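Glycosyl hydrolase BlGH5_18 (Bifidobacterium longum subsp. infantis, PDB 7LQX) is a family 5 (subfamily 18) glycoside hydrolase that probably cleaves the beta-mannosidic linkage of N-glycan core fragments in a gut bifidobacterium. Local coordinates at residues F66-W69 against P70-Q73; L72-N75 against R76-N80; E349-Q352 against E353-K357. All blocks are in the same frame, centred on the assembly; numbering follows the deposited sequence.

Contact 1. Residues F66-W69 against P70-Q73; sequences FPVW and PYLQ
W69 and Q73 run side by side and point the same way at the short helix 69-72, which sits in the loop following strand 62-65 of the (beta/alpha)8 barrel of this family 5 enzyme. W69 NE1 sends its hydrogen to Q73 OE1, 2.9 Å away and almost dead straight at 178°. The oxygen lies in the indole plane and takes the bond on a lone pair, even though ring and amide are turned 47° against each other. Q73 NE2 binds A137 O of helix 132-149, and F106 meets the indole edge-to-face. A leucine in place of W69 has no N-H, and Q73 OE1 would probably be left without its mate and the amide held through NE2 alone. On another flank, V68 CG1, anti to its own backbone N (chi1 170°), sits over one face of the Y71 ring in a CH-pi contact, 3.8 Å from the centroid. L72 leans back instead, its CD1 3.8 Å from P67 CB. V68 is the N-cap residue, and its carbonyl serves two amides: L72 N reaches V68 O at 3.2 Å and Y71 N reaches the same V68 O at 3.1 Å.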
loop_
_atom_site.group_PDB
_atom_site.type_symbol
_atom_site.label_atom_id
_atom_site.label_comp_id
_atom_site.label_asym_id
_atom_site.label_seq_id
_atom_site.Cartn_x
_atom_site.Cartn_y
_atom_site.Cartn_z
ATOM N N PHE A 66 1.116 14.774 -9.194
ATOM C CA PHE A 66 0.628 13.833 -8.196
ATOM C C PHE A 66 1.709 12.913 -7.648
ATOM O O PHE A 66 1.925 11.819 -8.181
ATOM C CB PHE A 66 -0.472 12.958 -8.809
ATOM C CG PHE A 66 -1.601 13.730 -9.422
ATOM C CD1 PHE A 66 -2.704 14.053 -8.664
ATOM C CD2 PHE A 66 -1.558 14.136 -10.740
ATOM C CE1 PHE A 66 -3.752 14.763 -9.206
ATOM C CE2 PHE A 66 -2.610 14.851 -11.299
ATOM C CZ PHE A 66 -3.707 15.159 -10.529
ATOM N N PRO A 67 2.363 13.291 -6.549
ATOM C CA PRO A 67 3.169 12.317 -5.801
ATOM C C PRO A 67 2.272 11.267 -5.158
ATOM O O PRO A 67 1.053 11.425 -5.053
ATOM C CB PRO A 67 3.880 13.172 -4.748
ATOM C CG PRO A 67 2.974 14.344 -4.555
ATOM C CD PRO A 67 2.361 14.616 -5.897
ATOM N N VAL A 68 2.893 10.171 -4.723
ATOM C CA VAL A 68 2.179 9.018 -4.171
ATOM C C VAL A 68 2.536 8.853 -2.696
ATOM O O VAL A 68 3.715 8.808 -2.327
ATOM C CB VAL A 68 2.463 7.754 -4.999
ATOM C CG1 VAL A 68 1.930 6.501 -4.322
ATOM C CG2 VAL A 68 1.855 7.918 -6.375
ATOM N N TRP A 69 1.504 8.758 -1.855
ATOM C CA TRP A 69 1.671 8.922 -0.411
ATOM C C TRP A 69 2.531 7.846 0.227
ATOM O O TRP A 69 3.406 8.192 1.041
ATOM C CB TRP A 69 0.280 8.991 0.227
ATOM C CG TRP A 69 0.216 9.416 1.653
ATOM C CD1 TRP A 69 1.240 9.855 2.443
ATOM C CD2 TRP A 69 -0.953 9.416 2.465
ATOM N NE1 TRP A 69 0.765 10.154 3.704
ATOM C CE2 TRP A 69 -0.581 9.887 3.739
ATOM C CE3 TRP A 69 -2.295 9.094 2.230
ATOM C CZ2 TRP A 69 -1.501 10.031 4.775
ATOM C CZ3 TRP A 69 -3.203 9.239 3.259
ATOM C CH2 TRP A 69 -2.801 9.704 4.516
ATOM N N PRO A 70 2.349 6.553 -0.067
ATOM C CA PRO A 70 3.219 5.538 0.551
ATOM C C PRO A 70 4.686 5.695 0.216
ATOM O O PRO A 70 5.518 5.097 0.907
ATOM C CB PRO A 70 2.656 4.199 0.043
ATOM C CG PRO A 70 1.647 4.550 -1.021
ATOM C CD PRO A 70 1.200 5.960 -0.773
ATOM N N TYR A 71 5.042 6.451 -0.832
ATOM C CA TYR A 71 6.451 6.693 -1.125
ATOM C C TYR A 71 6.965 7.934 -0.404
ATOM O O TYR A 71 8.140 7.979 -0.014
ATOM C CB TYR A 71 6.713 6.836 -2.635
ATOM C CG TYR A 71 6.013 5.808 -3.506
ATOM C CD1 TYR A 71 5.708 4.537 -3.035
ATOM C CD2 TYR A 71 5.643 6.127 -4.797
ATOM C CE1 TYR A 71 5.033 3.627 -3.834
ATOM C CE2 TYR A 71 4.977 5.228 -5.594
ATOM C CZ TYR A 71 4.681 3.979 -5.114
ATOM O OH TYR A 71 4.006 3.104 -5.930
ATOM N N LEU A 72 6.090 8.929 -0.201
ATOM C CA LEU A 72 6.465 10.137 0.517
ATOM C C LEU A 72 6.595 9.888 2.014
ATOM O O LEU A 72 7.447 10.491 2.676
ATOM C CB LEU A 72 5.410 11.229 0.323
ATOM C CG LEU A 72 5.332 11.986 -0.998
ATOM C CD1 LEU A 72 4.097 12.876 -0.984
ATOM C CD2 LEU A 72 6.581 12.811 -1.216
ATOM N N GLN A 73 5.725 9.051 2.578
ATOM C CA GLN A 73 5.600 8.897 4.030
ATOM C C GLN A 73 5.349 7.430 4.348
ATOM O O GLN A 73 4.251 7.032 4.760
ATOM C CB GLN A 73 4.474 9.789 4.547
ATOM C CG GLN A 73 4.459 10.007 6.036
ATOM C CD GLN A 73 3.497 11.108 6.420
ATOM O OE1 GLN A 73 2.395 11.199 5.879
ATOM N NE2 GLN A 73 3.918 11.961 7.344
#

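Contact 2. Residues L72-N75 against R76-N80. With EDO (1,2-ethanediol), chain B.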
loop_
_atom_site.group_PDB
_atom_site.type_symbol
_atom_site.label_atom_id
_atom_site.label_comp_id
_atom_site.label_asym_id
_atom_site.label_seq_id
_atom_site.Cartn_x
_atom_site.Cartn_y
_atom_site.Cartn_z
ATOM N N LEU A 72 6.090 8.929 -0.201
ATOM C CA LEU A 72 6.465 10.137 0.517
ATOM C C LEU A 72 6.595 9.888 2.014
ATOM O O LEU A 72 7.447 10.491 2.676
ATOM C CB LEU A 72 5.410 11.229 0.323
ATOM C CG LEU A 72 5.332 11.986 -0.998
ATOM C CD1 LEU A 72 4.097 12.876 -0.984
ATOM C CD2 LEU A 72 6.581 12.811 -1.216
ATOM N N GLN A 73 5.725 9.051 2.578
ATOM C CA GLN A 73 5.600 8.897 4.030
ATOM C C GLN A 73 5.349 7.430 4.348
ATOM O O GLN A 73 4.251 7.032 4.760
ATOM C CB GLN A 73 4.474 9.789 4.547
ATOM C CG GLN A 73 4.459 10.007 6.036
ATOM C CD GLN A 73 3.497 11.108 6.420
ATOM O OE1 GLN A 73 2.395 11.199 5.879
ATOM N NE2 GLN A 73 3.918 11.961 7.344
ATOM N N PRO A 74 6.363 6.587 4.154
ATOM C CA PRO A 74 6.161 5.135 4.291
ATOM C C PRO A 74 5.938 4.680 5.718
ATOM O O PRO A 74 5.394 3.589 5.922
ATOM C CB PRO A 74 7.453 4.548 3.703
ATOM C CG PRO A 74 8.469 5.639 3.889
ATOM C CD PRO A 74 7.720 6.920 3.685
ATOM N N ASN A 75 6.349 5.477 6.695
ATOM C CA ASN A 75 6.071 5.288 8.112
ATOM C C ASN A 75 5.525 6.625 8.585
ATOM O O ASN A 75 5.870 7.672 8.029
ATOM C CB ASN A 75 7.363 4.901 8.852
ATOM C CG ASN A 75 7.178 4.780 10.363
ATOM O OD1 ASN A 75 7.190 5.782 11.074
ATOM N ND2 ASN A 75 7.052 3.564 10.859
ATOM N N ARG A 76 4.656 6.588 9.599
ATOM C CA ARG A 76 3.984 7.806 10.037
ATOM C C ARG A 76 4.973 8.926 10.326
ATOM O O ARG A 76 4.686 10.092 10.049
ATOM C CB ARG A 76 3.111 7.518 11.259
ATOM C CG ARG A 76 2.414 8.735 11.837
ATOM C CD ARG A 76 1.308 8.359 12.805
ATOM N NE ARG A 76 1.712 7.486 13.905
ATOM C CZ ARG A 76 2.276 7.902 15.033
ATOM N NH1 ARG A 76 2.541 9.186 15.232
ATOM N NH2 ARG A 76 2.568 7.020 15.975
ATOM N N THR A 77 6.133 8.600 10.901
ATOM C CA THR A 77 7.146 9.589 11.247
ATOM C C THR A 77 8.466 9.341 10.526
ATOM O O THR A 77 9.548 9.566 11.075
ATOM C CB THR A 77 7.344 9.649 12.756
ATOM O OG1 THR A 77 7.661 8.344 13.248
ATOM C CG2 THR A 77 6.075 10.126 13.439
ATOM N N TRP A 78 8.386 8.879 9.278
ATOM C CA TRP A 78 9.559 8.729 8.415
ATOM C C TRP A 78 9.157 9.301 7.057
ATOM O O TRP A 78 8.530 8.608 6.249
ATOM C CB TRP A 78 9.991 7.274 8.284
ATOM C CG TRP A 78 11.350 7.086 7.672
ATOM C CD1 TRP A 78 11.640 6.750 6.378
ATOM C CD2 TRP A 78 12.603 7.218 8.341
ATOM N NE1 TRP A 78 13.001 6.654 6.208
ATOM C CE2 TRP A 78 13.614 6.932 7.400
ATOM C CE3 TRP A 78 12.969 7.518 9.653
ATOM C CZ2 TRP A 78 14.965 6.965 7.728
ATOM C CZ3 TRP A 78 14.310 7.550 9.976
ATOM C CH2 TRP A 78 15.292 7.272 9.016
ATOM N N ILE A 79 9.483 10.562 6.830
ATOM C CA ILE A 79 9.213 11.227 5.563
ATOM C C ILE A 79 10.423 11.029 4.667
ATOM O O ILE A 79 11.564 11.272 5.079
ATOM C CB ILE A 79 8.898 12.716 5.780
ATOM C CG1 ILE A 79 7.535 12.839 6.463
ATOM C CG2 ILE A 79 8.930 13.470 4.456
ATOM C CD1 ILE A 79 7.233 14.230 6.982
ATOM N N ASN A 80 10.174 10.556 3.456
ATOM C CA ASN A 80 11.217 10.182 2.508
ATOM C C ASN A 80 11.655 11.451 1.799
ATOM O O ASN A 80 10.996 11.934 0.881
ATOM C CB ASN A 80 10.640 9.144 1.558
ATOM C CG ASN A 80 11.550 8.827 0.404
ATOM O OD1 ASN A 80 12.684 9.292 0.335
ATOM N ND2 ASN A 80 11.044 8.021 -0.527
HETATM C C1 EDO B . 14.962 6.020 3.005
HETATM O O1 EDO B . 15.024 5.924 4.429
HETATM C C2 EDO B . 13.616 6.592 2.577
HETATM O O2 EDO B . 12.548 5.810 3.125
#
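N75 grips the turn that follows it with two acceptors at once: its side chain closes an Asx turn inside the type I beta turn from N75 to W78. CG stands anti to the backbone N (chi1 176°), which swings the amide alongside the next residues, and N75 OD1 accepts from T77 N at 3.0 Å along a fairly straight line. The backbone N75 O takes W78 N at 3.1 Å. These two residues form a single antiparallel bridge, a hydrogen-bonded pair, and N75 CB comes within 3.6 Å of W78 CB. Further back, L72 O receives N80 N at 2.8 Å, which shuts the base of the loop just before helix 81-96. The W78 indole has P74 CG near its rim, 4.2 Å from W78 CD1. Its NE1 donates to O1 of a bound 1,2-ethanediol at 2.8 Å and only weakly to O2; the diol, probably from the crystallisation liquor, also binds H38 O of the second subunit. That subunit takes N75 ND2 on S322 O and R76 NH2 in a salt bridge with D323, and T77 OG1 is hydrogen-bonded to its R320 O and S322 OG. With N75 OD1 and O spent on the turn's own backbone, N75 ND2, T77 OG1 and R76 NH2 bond to the second subunit, and the charge of R76 is probably offset by a carboxylate of the partner.

Contact 3. Residues E349-Q352 against E353-K357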
loop_
_atom_site.group_PDB
_atom_site.type_symbol
_atom_site.label_atom_id
_atom_site.label_comp_id
_atom_site.label_asym_id
_atom_site.label_seq_id
_atom_site.Cartn_x
_atom_site.Cartn_y
_atom_site.Cartn_z
ATOM N N GLU A 349 -6.481 24.320 -29.383
ATOM C CA GLU A 349 -7.285 25.346 -30.037
ATOM C C GLU A 349 -8.127 26.101 -29.022
ATOM O O GLU A 349 -8.287 27.322 -29.115
ATOM C CB GLU A 349 -8.191 24.706 -31.089
ATOM C CG GLU A 349 -7.454 24.187 -32.312
ATOM C CD GLU A 349 -8.229 23.113 -33.072
ATOM O OE1 GLU A 349 -7.614 22.411 -33.905
ATOM O OE2 GLU A 349 -9.448 22.963 -32.837
HETATM N N MSE A 350 -8.663 25.397 -28.042
HETATM C CA MSE A 350 -9.503 26.046 -27.045
HETATM C C MSE A 350 -8.674 26.968 -26.161
HETATM O O MSE A 350 -9.114 28.066 -25.817
HETATM C CB MSE A 350 -10.238 25.004 -26.215
HETATM C CG MSE A 350 -11.250 24.188 -27.011
HETATM SE SE MSE A 350 -12.577 25.230 -27.963
HETATM C CE MSE A 350 -11.631 25.609 -29.610
ATOM N N ALA A 351 -7.471 26.540 -25.787
ATOM C CA ALA A 351 -6.608 27.406 -24.997
ATOM C C ALA A 351 -6.287 28.682 -25.761
ATOM O O ALA A 351 -6.312 29.783 -25.195
ATOM C CB ALA A 351 -5.327 26.663 -24.634
ATOM N N GLN A 352 -6.013 28.559 -27.056
ATOM C CA GLN A 352 -5.720 29.740 -27.858
ATOM C C GLN A 352 -6.929 30.667 -27.936
ATOM O O GLN A 352 -6.779 31.895 -27.914
ATOM C CB GLN A 352 -5.268 29.317 -29.257
ATOM C CG GLN A 352 -4.640 30.451 -30.061
ATOM C CD GLN A 352 -3.199 30.728 -29.659
ATOM O OE1 GLN A 352 -2.538 29.884 -29.048
ATOM N NE2 GLN A 352 -2.705 31.912 -30.002
ATOM N N GLU A 353 -8.135 30.105 -28.026
ATOM C CA GLU A 353 -9.331 30.932 -28.153
ATOM C C GLU A 353 -9.693 31.621 -26.840
ATOM O O GLU A 353 -10.174 32.761 -26.848
ATOM C CB GLU A 353 -10.503 30.072 -28.635
ATOM C CG GLU A 353 -11.797 30.838 -28.848
ATOM C CD GLU A 353 -12.894 29.978 -29.453
ATOM O OE1 GLU A 353 -14.047 30.455 -29.530
ATOM O OE2 GLU A 353 -12.605 28.828 -29.848
ATOM N N TYR A 354 -9.479 30.955 -25.703
ATOM C CA TYR A 354 -10.047 31.418 -24.444
ATOM C C TYR A 354 -9.050 31.983 -23.443
ATOM O O TYR A 354 -9.475 32.684 -22.520
ATOM C CB TYR A 354 -10.868 30.301 -23.767
ATOM C CG TYR A 354 -12.183 30.077 -24.464
ATOM C CD1 TYR A 354 -13.291 30.860 -24.179
ATOM C CD2 TYR A 354 -12.307 29.110 -25.443
ATOM C CE1 TYR A 354 -14.487 30.670 -24.849
ATOM C CE2 TYR A 354 -13.498 28.920 -26.114
ATOM C CZ TYR A 354 -14.585 29.699 -25.807
ATOM O OH TYR A 354 -15.773 29.513 -26.469
ATOM N N ARG A 355 -7.746 31.741 -23.596
ATOM C CA ARG A 355 -6.845 32.121 -22.511
ATOM C C ARG A 355 -6.856 33.626 -22.258
ATOM O O ARG A 355 -6.688 34.058 -21.112
ATOM C CB ARG A 355 -5.414 31.627 -22.735
ATOM C CG ARG A 355 -4.650 32.234 -23.878
ATOM C CD ARG A 355 -3.155 31.848 -23.808
ATOM N NE ARG A 355 -2.890 30.447 -24.128
ATOM C CZ ARG A 355 -2.714 29.988 -25.366
ATOM N NH1 ARG A 355 -2.796 30.821 -26.395
ATOM N NH2 ARG A 355 -2.464 28.703 -25.579
ATOM N N ASP A 356 -7.048 34.433 -23.303
ATOM C CA ASP A 356 -7.037 35.885 -23.180
ATOM C C ASP A 356 -8.402 36.514 -23.415
ATOM O O ASP A 356 -8.501 37.742 -23.482
ATOM C CB ASP A 356 -6.031 36.498 -24.157
ATOM C CG ASP A 356 -4.648 35.933 -23.987
ATOM O OD1 ASP A 356 -4.218 35.776 -22.824
ATOM O OD2 ASP A 356 -4.001 35.632 -25.012
ATOM N N LYS A 357 -9.447 35.720 -23.517
ATOM C CA LYS A 357 -10.765 36.269 -23.810
ATOM C C LYS A 357 -11.370 36.883 -22.549
ATOM O O LYS A 357 -11.279 36.299 -21.469
ATOM C CB LYS A 357 -11.685 35.158 -24.320
ATOM C CG LYS A 357 -13.032 35.655 -24.827
ATOM C CD LYS A 357 -13.948 34.503 -25.254
ATOM C CE LYS A 357 -13.370 33.707 -26.417
ATOM N NZ LYS A 357 -13.145 34.543 -27.631
HETATM O O HOH W 1 -7.591 34.105 -26.103
HETATM O O HOH W 2 -4.327 33.383 -27.247
#
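E349, M350 and A351 offer their carbonyls to the amides four residues on in the last part of helix 342-354, with R355 N 2.9 Å from A351 O, before the chain enters a type I turn from Y354 to K357. R355 and Q352 make the main side-chain contact. R355 CG takes the crowded position between backbone N and carbonyl carbon (chi1 67°), and a bend at chi3 folds the guanidinium back along the helix end until its face covers A351 O. R355 NH1 then donates to Q352 OE1 at 2.8 Å, nearly straight; the oxygen lies in the guanidinium plane, yet NH1 stands above the amide plane, 76° out of it. R355 NH2 continues to G59 O, near the start of strand 62-65. M350, a selenomethionine, runs beside E353, its CE 3.4 Å from E353 OE2. Y354 turns a ring edge to the M350 carbonyl, with CD2 3.4 Å from M350 O, while M350 and Y354 also pack on helix 289-300. One water joins Q352 O to D356 N, and another links Q352 O with R355 NH1 and D356 OD2. Thus the carbonyls at this helix end meet water and a cationic group, and the positive charge of R355 would probably suit the partial negative charge that collects there.

From the N terminus, the chain leaves strand 62-65 and enters contact 1, which winds it into the short helix 69-72. Contact 2 begins before contact 1 has ended, sharing L72 and Q73, and closes the next loop just ahead of helix 81-96; the two overlap in series, and N80 ND2 reaches back to Y71 O across them. Together they tie the loop between this strand and helix 81-96 to helix 132-149 and bring it against the second subunit. Contact 3 comes much later, at the end of helix 342-354, where that end packs on strand 25-29 and helix 289-300. Its centre lies about 42 Å from that of contact 2, across the chain's centre, and it touches neither.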